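Proteasome chaperone 3 (Saccharomyces cerevisiae, PDB 2Z5B) forms a heterodimer with POC4 that binds proteasome precursors and assists 20S proteasome assembly by facilitating formation of the alpha-ring. Local coordinates at residues 25-30 with 167-172; 52-57 with 141-146. All blocks are in the same frame, centred on the assembly; numbering follows the deposited sequence.

From the N terminus, the chain runs through strand 3-9 into strand 26-33, where contact 1 begins, then through strand 38-44 to strand 50-56, the first partner of contact 2. After helix 84-91, strand 95-99 and helix 109-124 it returns as strand 140-145, which inserts between strands 38-44 and 50-56 and closes contact 2. Helix 162-176 follows and closes contact 1, so the loop of contact 2 is nested inside that of contact 1. The centres lie about 16 Å apart and the nearest atoms about 6 Å, without touching. Contact 2 knits the middle of the mixed sheet, whereas contact 1 packs the last helix against that same sheet.

Contact 1 of 2, residues 25-30 with 167-172; sequences KELYVQ and VFVLKC
Leu27 CD2 carries most of this apolar contact. It meets Phe168 CE2 at 3.9 Å, Cys172 SG at 3.9 Å and Val169 CG2 at 4.1 Å, three residues on one side of helix 162-176. The leucine reaches them because CG stands anti to the backbone N (chi1 -171°) on a residue whose side chain starts toward the helix. Its approach to the Phe168 ring is oblique, the two side chains running alongside each other in opposed senses. Looser packing continues two residues further along the strand, where Val29 CG2 lies 4.5 Å from Cys172 CB.

Cys172 SG sits 3.4 Å above one face of the Phe168 ring, closer to its edge than to its centre. Sulfur, methyl and ring meet in a corner, CD2 touching SG and rim atom CE2.

Backbone polar groups are used elsewhere: Cys172 N bonds to Phe168 O at 2.9 Å, while Leu27 and Val29 pair with strand 3-9. On the other side of the sheet, Glu26 OE1 accepts a hydrogen bond from Leu5 N of the YPL144W chain.

With the strand and helix axes 9.9 Å apart at 45°, this is helix-on-sheet packing of an alpha/beta fold, the C-terminal helix lying over strand 26-33.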
# COMPACT_ATOMS: atom_id res chain seq x y z
N LYS B 25 -12.44 -2.73 -17.41
CA LYS B 25 -11.30 -3.10 -16.59
C LYS B 25 -11.67 -3.07 -15.10
O LYS B 25 -12.38 -2.17 -14.66
CB LYS B 25 -10.15 -2.13 -16.87
CG LYS B 25 -9.52 -2.26 -18.26
CD LYS B 25 -8.88 -0.96 -18.73
CE LYS B 25 -9.73 -0.24 -19.79
NZ LYS B 25 -11.00 0.38 -19.27
N GLU B 26 -11.21 -4.06 -14.34
CA GLU B 26 -11.53 -4.14 -12.92
C GLU B 26 -10.71 -3.11 -12.14
O GLU B 26 -9.49 -3.03 -12.29
CB GLU B 26 -11.26 -5.54 -12.36
CG GLU B 26 -12.12 -6.66 -12.97
CD GLU B 26 -11.84 -8.01 -12.35
OE1 GLU B 26 -10.97 -8.09 -11.45
OE2 GLU B 26 -12.49 -9.01 -12.75
N LEU B 27 -11.38 -2.31 -11.32
CA LEU B 27 -10.69 -1.39 -10.42
C LEU B 27 -10.82 -1.91 -9.01
O LEU B 27 -11.94 -2.17 -8.54
CB LEU B 27 -11.22 0.05 -10.52
CG LEU B 27 -10.39 1.12 -9.76
CD1 LEU B 27 -9.12 1.47 -10.53
CD2 LEU B 27 -11.19 2.39 -9.46
N TYR B 28 -9.69 -2.09 -8.34
CA TYR B 28 -9.66 -2.61 -6.97
C TYR B 28 -8.91 -1.67 -6.05
O TYR B 28 -7.75 -1.31 -6.30
CB TYR B 28 -9.06 -4.01 -6.90
CG TYR B 28 -9.00 -4.55 -5.49
CD1 TYR B 28 -10.16 -5.00 -4.84
CD2 TYR B 28 -7.79 -4.61 -4.79
CE1 TYR B 28 -10.11 -5.49 -3.53
CE2 TYR B 28 -7.73 -5.09 -3.49
CZ TYR B 28 -8.90 -5.52 -2.87
OH TYR B 28 -8.85 -5.99 -1.59
N VAL B 29 -9.59 -1.24 -4.99
CA VAL B 29 -9.00 -0.36 -4.02
C VAL B 29 -8.96 -1.09 -2.69
O VAL B 29 -9.91 -1.83 -2.34
CB VAL B 29 -9.75 0.96 -3.94
CG1 VAL B 29 -9.10 1.88 -2.98
CG2 VAL B 29 -9.77 1.64 -5.34
N GLN B 30 -7.85 -0.93 -1.98
CA GLN B 30 -7.73 -1.48 -0.62
C GLN B 30 -6.86 -0.55 0.20
O GLN B 30 -5.95 0.13 -0.32
CB GLN B 30 -7.16 -2.91 -0.64
CG GLN B 30 -7.11 -3.61 0.75
CD GLN B 30 -5.91 -3.20 1.60
OE1 GLN B 30 -4.94 -2.64 1.08
NE2 GLN B 30 -5.98 -3.46 2.89
N VAL B 167 -12.71 11.73 -10.56
CA VAL B 167 -13.88 11.75 -9.71
C VAL B 167 -14.36 10.33 -9.37
O VAL B 167 -14.73 10.06 -8.24
CB VAL B 167 -15.01 12.64 -10.30
CG1 VAL B 167 -16.30 12.54 -9.48
CG2 VAL B 167 -14.55 14.08 -10.34
N PHE B 168 -14.36 9.44 -10.36
CA PHE B 168 -14.78 8.06 -10.14
C PHE B 168 -13.90 7.33 -9.12
O PHE B 168 -14.41 6.65 -8.23
CB PHE B 168 -14.78 7.28 -11.46
CG PHE B 168 -15.18 5.84 -11.30
CD1 PHE B 168 -16.53 5.49 -11.20
CD2 PHE B 168 -14.22 4.83 -11.25
CE1 PHE B 168 -16.91 4.15 -11.05
CE2 PHE B 168 -14.59 3.49 -11.10
CZ PHE B 168 -15.94 3.16 -11.01
N VAL B 169 -12.58 7.46 -9.28
CA VAL B 169 -11.64 6.86 -8.34
C VAL B 169 -11.81 7.44 -6.93
O VAL B 169 -11.83 6.67 -5.95
CB VAL B 169 -10.16 6.97 -8.82
CG1 VAL B 169 -9.20 6.42 -7.76
CG2 VAL B 169 -9.98 6.20 -10.13
N LEU B 170 -11.97 8.76 -6.82
CA LEU B 170 -12.26 9.38 -5.52
C LEU B 170 -13.54 8.82 -4.88
O LEU B 170 -13.55 8.47 -3.70
CB LEU B 170 -12.35 10.92 -5.62
CG LEU B 170 -11.06 11.72 -5.82
CD1 LEU B 170 -11.31 13.25 -5.93
CD2 LEU B 170 -10.06 11.44 -4.70
N LYS B 171 -14.61 8.71 -5.66
CA LYS B 171 -15.85 8.07 -5.21
C LYS B 171 -15.63 6.63 -4.71
O LYS B 171 -16.18 6.24 -3.70
CB LYS B 171 -16.90 8.07 -6.32
CG LYS B 171 -18.25 7.57 -5.87
CD LYS B 171 -19.31 7.73 -6.98
CE LYS B 171 -20.55 6.90 -6.63
NZ LYS B 171 -21.09 7.30 -5.30
N CYS B 172 -14.82 5.86 -5.42
CA CYS B 172 -14.53 4.47 -5.03
C CYS B 172 -13.85 4.43 -3.66
O CYS B 172 -14.20 3.61 -2.80
CB CYS B 172 -13.64 3.81 -6.10
SG CYS B 172 -14.46 3.48 -7.66

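Contact 2 of 2, residues 52-57 with 141-146; sequences YEVSSK and LLISMS
Tyr52 and Ile143 form an antiparallel hydrogen-bonded pair: Tyr52 N donates to Ile143 O at 2.8 Å and Ile143 N to Tyr52 O at 2.8 Å. The second bond is nearly straight, 174° at the hydrogen; the first is less so, at 159°. Val54 and Leu141 repeat the pattern, with Val54 N to Leu141 O at 2.8 Å and Leu141 N to Val54 O at 2.9 Å. Between them lies the non-hydrogen-bonded pair Glu53-Leu142, where Leu142 CA points a C-H at Tyr52 O.

Side chains add to this on both faces. On the face bearing Tyr52, Val54, Leu141 and Ile143, Val54 CG2 meets Ile143 CD1 at 4.0 Å, the two side chains crossing at a slant. The ring of Tyr52 receives Met145 CG at its edge, near the ring plane, 4.4 Å from CE2. On the Glu53 face, Leu142 CD1 lies 3.9 Å from Glu53 CB, beside the first side-chain carbon of Glu53 and not its carboxylate. Glu53 CG is anti to the backbone N (chi1 -173°) and the chain continues extended, carrying the carboxylate beyond this apolar touch.

Farther out, helix 109-124 covers the Tyr52-Val54 face through Val109, Cys113 and Ile116. Glu53 OE1 forms a salt bridge with Lys100, while Leu142 packs on Tyr62 of the YPL144W chain, whose hydroxyl bonds to Ser144 OG.

Chemically, four backbone bonds satisfy the facing N-H and C=O groups of two pairs in a buried setting; one face of the sheet serves the apolar core and the other the partner subunit.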
# COMPACT_ATOMS: atom_id res chain seq x y z
N TYR B 52 3.86 6.17 -4.42
CA TYR B 52 4.12 7.56 -4.07
C TYR B 52 3.87 7.79 -2.60
O TYR B 52 2.94 7.22 -2.02
CB TYR B 52 3.25 8.52 -4.89
CG TYR B 52 3.36 8.26 -6.38
CD1 TYR B 52 4.41 8.80 -7.12
CD2 TYR B 52 2.45 7.43 -7.02
CE1 TYR B 52 4.54 8.53 -8.49
CE2 TYR B 52 2.56 7.17 -8.38
CZ TYR B 52 3.59 7.72 -9.11
OH TYR B 52 3.66 7.42 -10.45
N GLU B 53 4.71 8.62 -2.00
CA GLU B 53 4.49 9.07 -0.64
C GLU B 53 3.99 10.51 -0.68
O GLU B 53 4.64 11.39 -1.27
CB GLU B 53 5.78 8.93 0.19
CG GLU B 53 5.59 9.22 1.67
CD GLU B 53 6.78 8.82 2.52
OE1 GLU B 53 7.94 8.96 2.08
OE2 GLU B 53 6.54 8.36 3.66
N VAL B 54 2.81 10.72 -0.10
CA VAL B 54 2.18 12.03 -0.01
C VAL B 54 2.19 12.49 1.45
O VAL B 54 1.58 11.85 2.32
CB VAL B 54 0.74 12.00 -0.60
CG1 VAL B 54 0.26 13.42 -0.95
CG2 VAL B 54 0.67 11.10 -1.83
N SER B 55 2.91 13.57 1.73
CA SER B 55 2.96 14.13 3.09
C SER B 55 2.71 15.65 3.10
O SER B 55 3.07 16.35 2.15
CB SER B 55 4.28 13.80 3.79
OG SER B 55 5.39 14.32 3.08
N SER B 56 2.10 16.13 4.17
CA SER B 56 1.72 17.54 4.28
C SER B 56 2.91 18.45 4.55
O SER B 56 3.77 18.13 5.38
CB SER B 56 0.65 17.74 5.36
OG SER B 56 1.12 17.32 6.62
N LYS B 57 2.94 19.58 3.84
CA LYS B 57 3.93 20.63 4.08
C LYS B 57 3.64 21.38 5.38
O LYS B 57 2.70 22.19 5.44
CB LYS B 57 3.96 21.61 2.90
CG LYS B 57 5.15 21.50 1.97
CD LYS B 57 5.05 20.33 1.00
CE LYS B 57 6.06 20.46 -0.14
NZ LYS B 57 7.49 20.45 0.32
N LEU B 141 0.46 9.54 3.60
CA LEU B 141 -0.24 8.57 2.79
C LEU B 141 0.71 7.95 1.78
O LEU B 141 1.35 8.66 0.99
CB LEU B 141 -1.45 9.22 2.09
CG LEU B 141 -2.38 8.47 1.13
CD1 LEU B 141 -2.99 7.18 1.70
CD2 LEU B 141 -3.50 9.41 0.68
N LEU B 142 0.78 6.63 1.80
CA LEU B 142 1.55 5.87 0.83
C LEU B 142 0.57 5.25 -0.17
O LEU B 142 -0.37 4.55 0.23
CB LEU B 142 2.35 4.80 1.60
CG LEU B 142 3.70 4.21 1.18
CD1 LEU B 142 4.64 5.21 0.56
CD2 LEU B 142 4.37 3.56 2.40
N ILE B 143 0.75 5.57 -1.45
CA ILE B 143 -0.17 5.10 -2.50
C ILE B 143 0.55 4.23 -3.50
O ILE B 143 1.48 4.68 -4.17
CB ILE B 143 -0.91 6.27 -3.25
CG1 ILE B 143 -1.62 7.19 -2.25
CG2 ILE B 143 -1.92 5.69 -4.27
CD1 ILE B 143 -2.16 8.52 -2.85
N SER B 144 0.14 2.98 -3.60
CA SER B 144 0.63 2.10 -4.65
C SER B 144 -0.48 1.93 -5.66
O SER B 144 -1.61 1.59 -5.30
CB SER B 144 1.06 0.75 -4.08
OG SER B 144 2.16 0.88 -3.19
N MET B 145 -0.17 2.18 -6.93
CA MET B 145 -1.21 2.14 -7.95
C MET B 145 -0.71 1.73 -9.33
O MET B 145 0.49 1.71 -9.58
CB MET B 145 -1.94 3.50 -8.02
CG MET B 145 -1.08 4.72 -8.34
SD MET B 145 -2.04 6.26 -8.23
CE MET B 145 -3.65 5.69 -8.72
N SER B 146 -1.65 1.39 -10.22
CA SER B 146 -1.35 1.16 -11.64
C SER B 146 -1.30 2.50 -12.37
O SER B 146 -2.29 3.24 -12.38
CB SER B 146 -2.42 0.28 -12.27
OG SER B 146 -2.34 0.29 -13.70